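Core protein VP4 (Bluetongue virus, PDB 2JHP) caps viral messenger RNA inside the virus core, working as a multifunctional assembly line whose methyltransferase sites bind S-adenosyl-L-homocysteine. Local coordinates at residues F67-T72 with T84-I89; I319-F324 with R337-L342; D567-F572 with D635-L640. All coordinates share one frame; numbering follows the deposited sequence.

Contact 1: residues F67-T72 with T84-I89; sequences FIFIST and TVDVRI
Asp86 and Val87 dock onto Phe69 where strand 87-88 joins the edge of a five-stranded parallel sheet beside strand 67-71. The ladder is carried by alternating backbone bonds: Val87 N gives to Phe69 O at 3.0 Å, Ser71 N to Val87 O at 3.1 Å, and Ile89 N to Ser71 O at 2.7 Å, this last donor lying above the carbonyl plane. One step earlier a side chain takes over the strand's role. Asp86 OD1 accepts from Phe69 N at 3.2 Å in a nearly straight bond (167°), met on the anti side but well out of the carboxylate plane, and the same oxygen forms a salt bridge with Arg63. Its other oxygen, OD2, is bonded to Thr490, so both ends of this buried carboxylate are satisfied.

Ser71 and Thr72 send their hydroxyls to Thr11 and Glu13, just after strand 7-10: Ser71 OG bonds both, and Thr72 OG1 bonds Glu13. On the opposite face from Ser71, Ile70 CG2 presses against Ile89 CG1 at 3.3 Å, with helix 99-112 packed over Val87 and Ile89. The extended Arg88 chain, its CG anti to the backbone N (chi1 -167°), lets NE give a hydrogen bond to Thr72 O at 2.6 Å, with a weak second one from NH2.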
loop_
_atom_site.group_PDB
_atom_site.type_symbol
_atom_site.label_atom_id
_atom_site.label_comp_id
_atom_site.label_asym_id
_atom_site.label_seq_id
_atom_site.Cartn_x
_atom_site.Cartn_y
_atom_site.Cartn_z
ATOM N N PHE A 67 10.794 19.022 -5.691
ATOM C CA PHE A 67 10.477 19.966 -4.604
ATOM C C PHE A 67 9.616 19.400 -3.478
ATOM O O PHE A 67 8.598 18.734 -3.720
ATOM C CB PHE A 67 9.787 21.205 -5.154
ATOM C CG PHE A 67 10.721 22.298 -5.500
ATOM C CD1 PHE A 67 11.622 22.161 -6.556
ATOM C CD2 PHE A 67 10.712 23.487 -4.786
ATOM C CE1 PHE A 67 12.500 23.191 -6.891
ATOM C CE2 PHE A 67 11.590 24.525 -5.114
ATOM C CZ PHE A 67 12.484 24.370 -6.168
ATOM N N ILE A 68 10.050 19.675 -2.251
ATOM C CA ILE A 68 9.277 19.433 -1.051
ATOM C C ILE A 68 9.199 20.774 -0.345
ATOM O O ILE A 68 10.217 21.462 -0.175
ATOM C CB ILE A 68 9.937 18.368 -0.150
ATOM C CG1 ILE A 68 9.771 16.981 -0.779
ATOM C CG2 ILE A 68 9.369 18.395 1.295
ATOM C CD1 ILE A 68 10.548 15.847 -0.032
ATOM N N PHE A 69 7.989 21.141 0.063
ATOM C CA PHE A 69 7.737 22.476 0.582
ATOM C C PHE A 69 7.701 22.460 2.104
ATOM O O PHE A 69 6.883 21.769 2.712
ATOM C CB PHE A 69 6.458 23.046 -0.042
ATOM C CG PHE A 69 6.464 23.011 -1.549
ATOM C CD1 PHE A 69 6.030 21.885 -2.239
ATOM C CD2 PHE A 69 6.926 24.095 -2.285
ATOM C CE1 PHE A 69 6.047 21.855 -3.642
ATOM C CE2 PHE A 69 6.941 24.062 -3.679
ATOM C CZ PHE A 69 6.502 22.945 -4.352
ATOM N N ILE A 70 8.630 23.202 2.703
ATOM C CA ILE A 70 8.787 23.248 4.155
ATOM C C ILE A 70 8.604 24.681 4.655
ATOM O O ILE A 70 9.232 25.604 4.133
ATOM C CB ILE A 70 10.182 22.731 4.592
ATOM C CG1 ILE A 70 10.449 21.322 4.061
ATOM C CG2 ILE A 70 10.317 22.739 6.100
ATOM C CD1 ILE A 70 11.555 21.252 3.050
ATOM N N SER A 71 7.752 24.864 5.664
ATOM C CA SER A 71 7.507 26.196 6.241
ATOM C C SER A 71 6.871 26.131 7.625
ATOM O O SER A 71 6.397 25.076 8.049
ATOM C CB SER A 71 6.596 27.027 5.323
ATOM O OG SER A 71 6.352 28.319 5.864
ATOM N N THR A 72 6.867 27.268 8.320
ATOM C CA THR A 72 6.060 27.424 9.527
ATOM C C THR A 72 4.611 27.704 9.128
ATOM O O THR A 72 3.679 27.265 9.804
ATOM C CB THR A 72 6.581 28.553 10.466
ATOM O OG1 THR A 72 6.579 29.811 9.778
ATOM C CG2 THR A 72 7.991 28.241 10.970
ATOM N N THR A 84 -0.605 23.275 -0.327
ATOM C CA THR A 84 -0.490 22.908 1.087
ATOM C C THR A 84 0.950 22.513 1.418
ATOM O O THR A 84 1.581 21.753 0.678
ATOM C CB THR A 84 -1.440 21.745 1.462
ATOM O OG1 THR A 84 -2.775 22.067 1.064
ATOM C CG2 THR A 84 -1.425 21.488 2.963
ATOM N N VAL A 85 1.458 23.044 2.528
ATOM C CA VAL A 85 2.834 22.803 2.970
ATOM C C VAL A 85 3.073 21.327 3.309
ATOM O O VAL A 85 2.349 20.742 4.116
ATOM C CB VAL A 85 3.208 23.763 4.141
ATOM C CG1 VAL A 85 4.288 23.202 5.011
ATOM C CG2 VAL A 85 3.652 25.103 3.591
ATOM N N ASP A 86 4.068 20.730 2.653
ATOM C CA ASP A 86 4.437 19.321 2.861
ATOM C C ASP A 86 4.931 19.041 4.278
ATOM O O ASP A 86 4.448 18.123 4.936
ATOM C CB ASP A 86 5.517 18.878 1.860
ATOM C CG ASP A 86 4.996 18.749 0.436
ATOM O OD1 ASP A 86 5.813 18.913 -0.494
ATOM O OD2 ASP A 86 3.788 18.484 0.241
ATOM N N VAL A 87 5.910 19.824 4.728
ATOM C CA VAL A 87 6.454 19.694 6.078
ATOM C C VAL A 87 6.190 20.991 6.817
ATOM O O VAL A 87 6.767 22.023 6.479
ATOM C CB VAL A 87 7.987 19.431 6.077
ATOM C CG1 VAL A 87 8.494 19.139 7.492
ATOM C CG2 VAL A 87 8.342 18.296 5.158
ATOM N N ARG A 88 5.321 20.949 7.820
ATOM C CA ARG A 88 5.098 22.146 8.629
ATOM C C ARG A 88 5.977 22.177 9.872
ATOM O O ARG A 88 5.807 21.378 10.790
ATOM C CB ARG A 88 3.622 22.358 8.988
ATOM C CG ARG A 88 3.372 23.742 9.545
ATOM C CD ARG A 88 1.911 24.117 9.574
ATOM N NE ARG A 88 1.764 25.510 9.989
ATOM C CZ ARG A 88 0.611 26.168 10.061
ATOM N NH1 ARG A 88 -0.531 25.568 9.748
ATOM N NH2 ARG A 88 0.602 27.436 10.452
ATOM N N ILE A 89 6.924 23.110 9.862
ATOM C CA ILE A 89 7.849 23.320 10.964
ATOM C C ILE A 89 7.159 24.075 12.086
ATOM O O ILE A 89 6.660 25.181 11.875
ATOM C CB ILE A 89 9.111 24.096 10.516
ATOM C CG1 ILE A 89 9.779 23.394 9.334
ATOM C CG2 ILE A 89 10.093 24.270 11.685
ATOM C CD1 ILE A 89 10.249 21.974 9.626
#

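Contact 2: residues I319-F324 with R337-L342; sequences ISTYLF and RNFMRL
Asn338 has its CG anti to the backbone N (chi1 -174°), which swings the amide across to Ser320 and Tyr322, while Thr321, with OG1 anti to its carbonyl carbon (chi1 -68°), turns that hydroxyl to the backbone of Arg341. Asn338 lies in, and Thr321 just before, a beta hairpin of strands 322-324 and 335-341, at the edge of a mixed seven-stranded sheet whose 3-2-1-4-5-7-6 order is that of a Rossmann-like methyltransferase.

A classic beta bulge interrupts the pairing: Thr321 N and Tyr322 N both give to Phe339 O, each at 2.9 Å, the first in the carbonyl plane and the second tilted out of it. Thr321 OG1 accepts from Arg341 N just past the bulge, at 2.8 Å and nearly straight, a bond that probably helps to hold it; OG1 also bonds Pro354 O. Beyond the bulge the ladder is regular, with Phe324 and Arg337 exchanging two backbone bonds. The Asn338 amide makes two weak, bent bonds, ND2 giving to Ser320 OG and to Tyr322 O.

Tyr322, Phe324 and Phe339 lie on one face. Tyr322 and Phe339 run side by side, pointing the same way, with CD1 of the former 3.5 Å from CD2 of the latter; the Tyr322 hydroxyl goes on to bond His353. Arg337, on this face as well, leads its guanidinium away to Gln326 and Asp265; the Arg337 side chain is about 7 Å from a bound S-adenosyl-L-homocysteine. Leu323, between Tyr322 and Phe324, points to the opposite face together with Asn338, and its CD2 rests 3.6 Å from Asn338 CG.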
loop_
_atom_site.group_PDB
_atom_site.type_symbol
_atom_site.label_atom_id
_atom_site.label_comp_id
_atom_site.label_asym_id
_atom_site.label_seq_id
_atom_site.Cartn_x
_atom_site.Cartn_y
_atom_site.Cartn_z
ATOM N N ILE A 319 -15.161 -28.166 18.534
ATOM C CA ILE A 319 -15.383 -28.022 17.106
ATOM C C ILE A 319 -14.749 -26.710 16.652
ATOM O O ILE A 319 -15.174 -25.627 17.059
ATOM C CB ILE A 319 -16.879 -28.059 16.766
ATOM C CG1 ILE A 319 -17.496 -29.386 17.220
ATOM C CG2 ILE A 319 -17.083 -27.867 15.278
ATOM C CD1 ILE A 319 -18.980 -29.308 17.472
ATOM N N SER A 320 -13.726 -26.809 15.812
ATOM C CA SER A 320 -12.904 -25.649 15.503
ATOM C C SER A 320 -12.260 -25.656 14.116
ATOM O O SER A 320 -12.134 -26.696 13.472
ATOM C CB SER A 320 -11.809 -25.498 16.569
ATOM O OG SER A 320 -10.991 -24.364 16.309
ATOM N N THR A 321 -11.862 -24.466 13.677
ATOM C CA THR A 321 -10.916 -24.306 12.580
ATOM C C THR A 321 -9.582 -23.834 13.182
ATOM O O THR A 321 -8.547 -24.470 12.990
ATOM C CB THR A 321 -11.447 -23.322 11.500
ATOM O OG1 THR A 321 -12.573 -23.895 10.816
ATOM C CG2 THR A 321 -10.357 -22.977 10.481
ATOM N N TYR A 322 -9.619 -22.730 13.924
ATOM C CA TYR A 322 -8.443 -22.261 14.654
ATOM C C TYR A 322 -8.803 -21.896 16.086
ATOM O O TYR A 322 -9.952 -21.593 16.387
ATOM C CB TYR A 322 -7.811 -21.026 13.994
ATOM C CG TYR A 322 -7.373 -21.163 12.549
ATOM C CD1 TYR A 322 -7.876 -20.311 11.579
ATOM C CD2 TYR A 322 -6.431 -22.121 12.159
ATOM C CE1 TYR A 322 -7.468 -20.412 10.254
ATOM C CE2 TYR A 322 -6.022 -22.235 10.837
ATOM C CZ TYR A 322 -6.542 -21.376 9.891
ATOM O OH TYR A 322 -6.138 -21.477 8.582
ATOM N N LEU A 323 -7.805 -21.949 16.961
ATOM C CA LEU A 323 -7.878 -21.312 18.268
ATOM C C LEU A 323 -6.732 -20.311 18.350
ATOM O O LEU A 323 -5.576 -20.646 18.065
ATOM C CB LEU A 323 -7.777 -22.336 19.402
ATOM C CG LEU A 323 -8.795 -23.481 19.471
ATOM C CD1 LEU A 323 -8.347 -24.541 20.489
ATOM C CD2 LEU A 323 -10.195 -22.989 19.799
ATOM N N PHE A 324 -7.039 -19.069 18.704
ATOM C CA PHE A 324 -5.964 -18.099 18.844
ATOM C C PHE A 324 -6.061 -17.159 20.027
ATOM O O PHE A 324 -7.126 -17.009 20.623
ATOM C CB PHE A 324 -5.711 -17.320 17.550
ATOM C CG PHE A 324 -6.932 -17.052 16.732
ATOM C CD1 PHE A 324 -8.036 -16.420 17.284
ATOM C CD2 PHE A 324 -6.950 -17.398 15.384
ATOM C CE1 PHE A 324 -9.162 -16.150 16.507
ATOM C CE2 PHE A 324 -8.064 -17.136 14.588
ATOM C CZ PHE A 324 -9.172 -16.507 15.150
ATOM N N ARG A 337 -10.041 -17.436 21.467
ATOM C CA ARG A 337 -11.192 -17.355 20.575
ATOM C C ARG A 337 -11.153 -18.500 19.584
ATOM O O ARG A 337 -10.089 -18.890 19.097
ATOM C CB ARG A 337 -11.245 -16.009 19.851
ATOM C CG ARG A 337 -11.600 -14.832 20.743
ATOM C CD ARG A 337 -13.003 -14.959 21.298
ATOM N NE ARG A 337 -13.204 -14.085 22.448
ATOM C CZ ARG A 337 -14.328 -14.015 23.160
ATOM N NH1 ARG A 337 -15.386 -14.748 22.832
ATOM N NH2 ARG A 337 -14.401 -13.193 24.197
ATOM N N ASN A 338 -12.324 -19.056 19.320
ATOM C CA ASN A 338 -12.450 -20.185 18.428
ATOM C C ASN A 338 -12.997 -19.697 17.116
ATOM O O ASN A 338 -14.168 -19.335 17.028
ATOM C CB ASN A 338 -13.387 -21.233 19.032
ATOM C CG ASN A 338 -13.442 -22.515 18.220
ATOM O OD1 ASN A 338 -14.147 -23.445 18.587
ATOM N ND2 ASN A 338 -12.709 -22.570 17.117
ATOM N N PHE A 339 -12.135 -19.657 16.108
ATOM C CA PHE A 339 -12.575 -19.325 14.768
ATOM C C PHE A 339 -13.015 -20.588 14.028
ATOM O O PHE A 339 -12.308 -21.607 14.029
ATOM C CB PHE A 339 -11.494 -18.572 13.979
ATOM C CG PHE A 339 -11.848 -18.365 12.533
ATOM C CD1 PHE A 339 -12.847 -17.467 12.167
ATOM C CD2 PHE A 339 -11.210 -19.094 11.539
ATOM C CE1 PHE A 339 -13.186 -17.290 10.833
ATOM C CE2 PHE A 339 -11.545 -18.923 10.206
ATOM C CZ PHE A 339 -12.532 -18.022 9.851
ATOM N N MET A 340 -14.184 -20.502 13.404
ATOM C CA MET A 340 -14.760 -21.618 12.684
ATOM C C MET A 340 -15.039 -21.166 11.259
ATOM O O MET A 340 -15.842 -20.253 11.041
ATOM C CB MET A 340 -16.067 -22.077 13.350
ATOM C CG MET A 340 -15.961 -22.549 14.814
ATOM S SD MET A 340 -17.552 -22.934 15.605
ATOM C CE MET A 340 -18.119 -24.284 14.587
ATOM N N ARG A 341 -14.360 -21.784 10.290
ATOM C CA ARG A 341 -14.648 -21.536 8.879
ATOM C C ARG A 341 -15.706 -22.527 8.434
ATOM O O ARG A 341 -15.539 -23.742 8.570
ATOM C CB ARG A 341 -13.399 -21.660 8.020
ATOM C CG ARG A 341 -13.533 -20.950 6.661
ATOM C CD ARG A 341 -13.249 -21.899 5.528
ATOM N NE ARG A 341 -14.377 -22.778 5.274
ATOM C CZ ARG A 341 -14.286 -24.008 4.786
ATOM N NH1 ARG A 341 -13.102 -24.532 4.493
ATOM N NH2 ARG A 341 -15.388 -24.717 4.597
ATOM N N LEU A 342 -16.808 -21.996 7.929
ATOM C CA LEU A 342 -17.955 -22.816 7.588
ATOM C C LEU A 342 -18.267 -22.737 6.098
ATOM O O LEU A 342 -17.574 -22.071 5.345
ATOM C CB LEU A 342 -19.171 -22.375 8.413
ATOM C CG LEU A 342 -19.057 -22.358 9.936
ATOM C CD1 LEU A 342 -20.242 -21.623 10.556
ATOM C CD2 LEU A 342 -18.961 -23.766 10.491
#

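Contact 3: residues D567-F572 with D635-L640; sequences DLFWWF and DSWLEL
Trp637 pushes its indole between Leu568, Phe569 and Phe572, and most of the second helix's share of the contact comes from this side chain. Its CG lies anti to the carbonyl carbon, which carries the indole toward helix 568-576. Leu568 lies over a face of the indole, its CD1 in a CH-pi contact 3.8 Å from the centroid of the five-membered ring and 20° off the normal. Phe569 receives the far end of the six-membered ring: the Trp637 edge is turned toward the Phe569 face in an offset edge-to-face pair, planes at 72°, with CH2 of the tryptophan 3.4 Å from CD1 of the phenylalanine. Phe572 meets the same ring obliquely, bringing its CE2 to 3.5 Å from Trp637 CE3.

The rings of Phe569, Phe572 and Trp637 form an aromatic cluster between helices 568-576 and 635-641, whose short segments run nearly parallel, 24° apart. With the axes 12.4 Å from each other at closest approach, large side chains have to span the gap, and no hydrogen bond crosses it. Leu640, one turn after Trp637, adds its CD1 against Phe569 CZ at 3.9 Å.

Outside the cluster, the indole is fixed in rotation by a bond from Trp637 NE1 to Leu458 O of helix 453-460, while Leu615 and Leu619 of helix 612-625 pack on Phe572. The start of helix 568-576 is set by Asp567, the N-cap residue, whose OD2 accepts from Trp570 N at 3.1 Å and also forms a salt bridge with Arg466.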
loop_
_atom_site.group_PDB
_atom_site.type_symbol
_atom_site.label_atom_id
_atom_site.label_comp_id
_atom_site.label_asym_id
_atom_site.label_seq_id
_atom_site.Cartn_x
_atom_site.Cartn_y
_atom_site.Cartn_z
ATOM N N ASP A 567 9.581 6.115 -20.096
ATOM C CA ASP A 567 8.905 5.223 -21.056
ATOM C C ASP A 567 9.479 5.344 -22.469
ATOM O O ASP A 567 9.265 6.341 -23.160
ATOM C CB ASP A 567 7.378 5.432 -21.032
ATOM C CG ASP A 567 6.618 4.342 -21.803
ATOM O OD1 ASP A 567 6.833 3.146 -21.525
ATOM O OD2 ASP A 567 5.789 4.670 -22.679
ATOM N N LEU A 568 10.206 4.309 -22.884
ATOM C CA LEU A 568 10.794 4.243 -24.221
ATOM C C LEU A 568 9.766 4.361 -25.338
ATOM O O LEU A 568 9.946 5.135 -26.270
ATOM C CB LEU A 568 11.615 2.963 -24.400
ATOM C CG LEU A 568 13.014 2.952 -23.772
ATOM C CD1 LEU A 568 13.739 1.677 -24.166
ATOM C CD2 LEU A 568 13.829 4.173 -24.191
ATOM N N PHE A 569 8.686 3.596 -25.242
ATOM C CA PHE A 569 7.684 3.567 -26.310
ATOM C C PHE A 569 7.095 4.949 -26.558
ATOM O O PHE A 569 7.068 5.425 -27.678
ATOM C CB PHE A 569 6.563 2.588 -25.977
ATOM C CG PHE A 569 6.150 1.747 -27.133
ATOM C CD1 PHE A 569 6.257 0.360 -27.078
ATOM C CD2 PHE A 569 5.680 2.336 -28.289
ATOM C CE1 PHE A 569 5.889 -0.422 -28.165
ATOM C CE2 PHE A 569 5.315 1.573 -29.356
ATOM C CZ PHE A 569 5.411 0.187 -29.304
ATOM N N TRP A 570 6.622 5.587 -25.492
ATOM C CA TRP A 570 6.082 6.941 -25.557
ATOM C C TRP A 570 7.161 7.947 -25.993
ATOM O O TRP A 570 6.905 8.827 -26.821
ATOM C CB TRP A 570 5.486 7.282 -24.190
ATOM C CG TRP A 570 5.022 8.670 -23.985
ATOM C CD1 TRP A 570 4.892 9.651 -24.927
ATOM C CD2 TRP A 570 4.565 9.233 -22.752
ATOM N NE1 TRP A 570 4.403 10.800 -24.348
ATOM C CE2 TRP A 570 4.196 10.568 -23.012
ATOM C CE3 TRP A 570 4.430 8.732 -21.443
ATOM C CZ2 TRP A 570 3.711 11.416 -22.016
ATOM C CZ3 TRP A 570 3.954 9.580 -20.451
ATOM C CH2 TRP A 570 3.592 10.903 -20.748
ATOM N N TRP A 571 8.364 7.788 -25.445
ATOM C CA TRP A 571 9.501 8.643 -25.791
ATOM C C TRP A 571 9.864 8.538 -27.281
ATOM O O TRP A 571 9.943 9.550 -27.965
ATOM C CB TRP A 571 10.703 8.335 -24.893
ATOM C CG TRP A 571 11.688 9.445 -24.810
ATOM C CD1 TRP A 571 11.606 10.557 -24.026
ATOM C CD2 TRP A 571 12.920 9.548 -25.530
ATOM N NE1 TRP A 571 12.710 11.352 -24.213
ATOM C CE2 TRP A 571 13.530 10.759 -25.137
ATOM C CE3 TRP A 571 13.565 8.739 -26.483
ATOM C CZ2 TRP A 571 14.751 11.183 -25.664
ATOM C CZ3 TRP A 571 14.781 9.158 -26.999
ATOM C CH2 TRP A 571 15.358 10.368 -26.592
ATOM N N PHE A 572 10.048 7.318 -27.786
ATOM C CA PHE A 572 10.272 7.115 -29.219
ATOM C C PHE A 572 9.128 7.706 -30.032
ATOM O O PHE A 572 9.339 8.204 -31.148
ATOM C CB PHE A 572 10.442 5.631 -29.570
ATOM C CG PHE A 572 11.744 5.026 -29.103
ATOM C CD1 PHE A 572 12.935 5.746 -29.161
ATOM C CD2 PHE A 572 11.785 3.716 -28.633
ATOM C CE1 PHE A 572 14.134 5.178 -28.738
ATOM C CE2 PHE A 572 12.981 3.143 -28.212
ATOM C CZ PHE A 572 14.156 3.877 -28.265
ATOM N N ASP A 635 17.450 -5.288 -29.343
ATOM C CA ASP A 635 17.062 -5.771 -30.669
ATOM C C ASP A 635 15.571 -5.552 -30.914
ATOM O O ASP A 635 15.175 -5.194 -32.020
ATOM C CB ASP A 635 17.434 -7.247 -30.870
ATOM C CG ASP A 635 18.943 -7.474 -30.941
ATOM O OD1 ASP A 635 19.661 -6.644 -31.545
ATOM O OD2 ASP A 635 19.412 -8.498 -30.399
ATOM N N SER A 636 14.762 -5.740 -29.872
ATOM C CA SER A 636 13.326 -5.498 -29.957
ATOM C C SER A 636 13.023 -4.054 -30.364
ATOM O O SER A 636 12.263 -3.823 -31.309
ATOM C CB SER A 636 12.632 -5.858 -28.639
ATOM O OG SER A 636 11.257 -6.128 -28.847
ATOM N N TRP A 637 13.631 -3.091 -29.671
ATOM C CA TRP A 637 13.466 -1.679 -30.018
ATOM C C TRP A 637 14.220 -1.337 -31.303
ATOM O O TRP A 637 13.791 -0.473 -32.062
ATOM C CB TRP A 637 13.937 -0.763 -28.883
ATOM C CG TRP A 637 13.181 -0.906 -27.603
ATOM C CD1 TRP A 637 13.611 -1.525 -26.472
ATOM C CD2 TRP A 637 11.874 -0.402 -27.309
ATOM N NE1 TRP A 637 12.655 -1.461 -25.493
ATOM C CE2 TRP A 637 11.578 -0.771 -25.976
ATOM C CE3 TRP A 637 10.924 0.319 -28.038
ATOM C CZ2 TRP A 637 10.371 -0.445 -25.358
ATOM C CZ3 TRP A 637 9.724 0.648 -27.420
ATOM C CH2 TRP A 637 9.458 0.263 -26.094
ATOM N N LEU A 638 15.346 -2.013 -31.528
ATOM C CA LEU A 638 16.136 -1.841 -32.748
ATOM C C LEU A 638 15.320 -2.236 -33.970
ATOM O O LEU A 638 15.176 -1.447 -34.900
ATOM C CB LEU A 638 17.427 -2.663 -32.693
ATOM C CG LEU A 638 18.615 -2.089 -31.924
ATOM C CD1 LEU A 638 19.643 -3.177 -31.679
ATOM C CD2 LEU A 638 19.239 -0.927 -32.680
ATOM N N GLU A 639 14.772 -3.451 -33.943
ATOM C CA GLU A 639 13.892 -3.956 -34.999
ATOM C C GLU A 639 12.504 -3.293 -34.994
ATOM O O GLU A 639 11.652 -3.612 -35.835
ATOM C CB GLU A 639 13.769 -5.482 -34.920
ATOM C CG GLU A 639 15.060 -6.230 -35.236
ATOM C CD GLU A 639 14.830 -7.706 -35.526
ATOM O OE1 GLU A 639 14.341 -8.040 -36.633
ATOM O OE2 GLU A 639 15.153 -8.534 -34.646
ATOM N N LEU A 640 12.285 -2.376 -34.050
ATOM C CA LEU A 640 11.091 -1.535 -34.050
ATOM C C LEU A 640 11.343 -0.182 -34.714
ATOM O O LEU A 640 10.483 0.314 -35.433
ATOM C CB LEU A 640 10.542 -1.342 -32.634
ATOM C CG LEU A 640 9.236 -0.545 -32.503
ATOM C CD1 LEU A 640 8.318 -1.179 -31.470
ATOM C CD2 LEU A 640 9.499 0.932 -32.179
#

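How the contacts relate
All three contacts are largely buried, but no element is shared and none touches another. Contacts 1 and 2 each add a strand at the margin of a sheet, parallel in the first and antiparallel in the second, and lie on opposite sides of the chain's centre with about 39 Å between nearest atoms. Both rely on backbone bonds supplemented by side chains, a carboxylate and a guanidinium in contact 1 and an amide and hydroxyl in contact 2. Contact 3, helix against helix, has only apolar and aromatic packing across it. Contact 2 lies near a ligand pocket; contact 3 sits nearer to contact 1, about 19 Å between nearest atoms, than to contact 2.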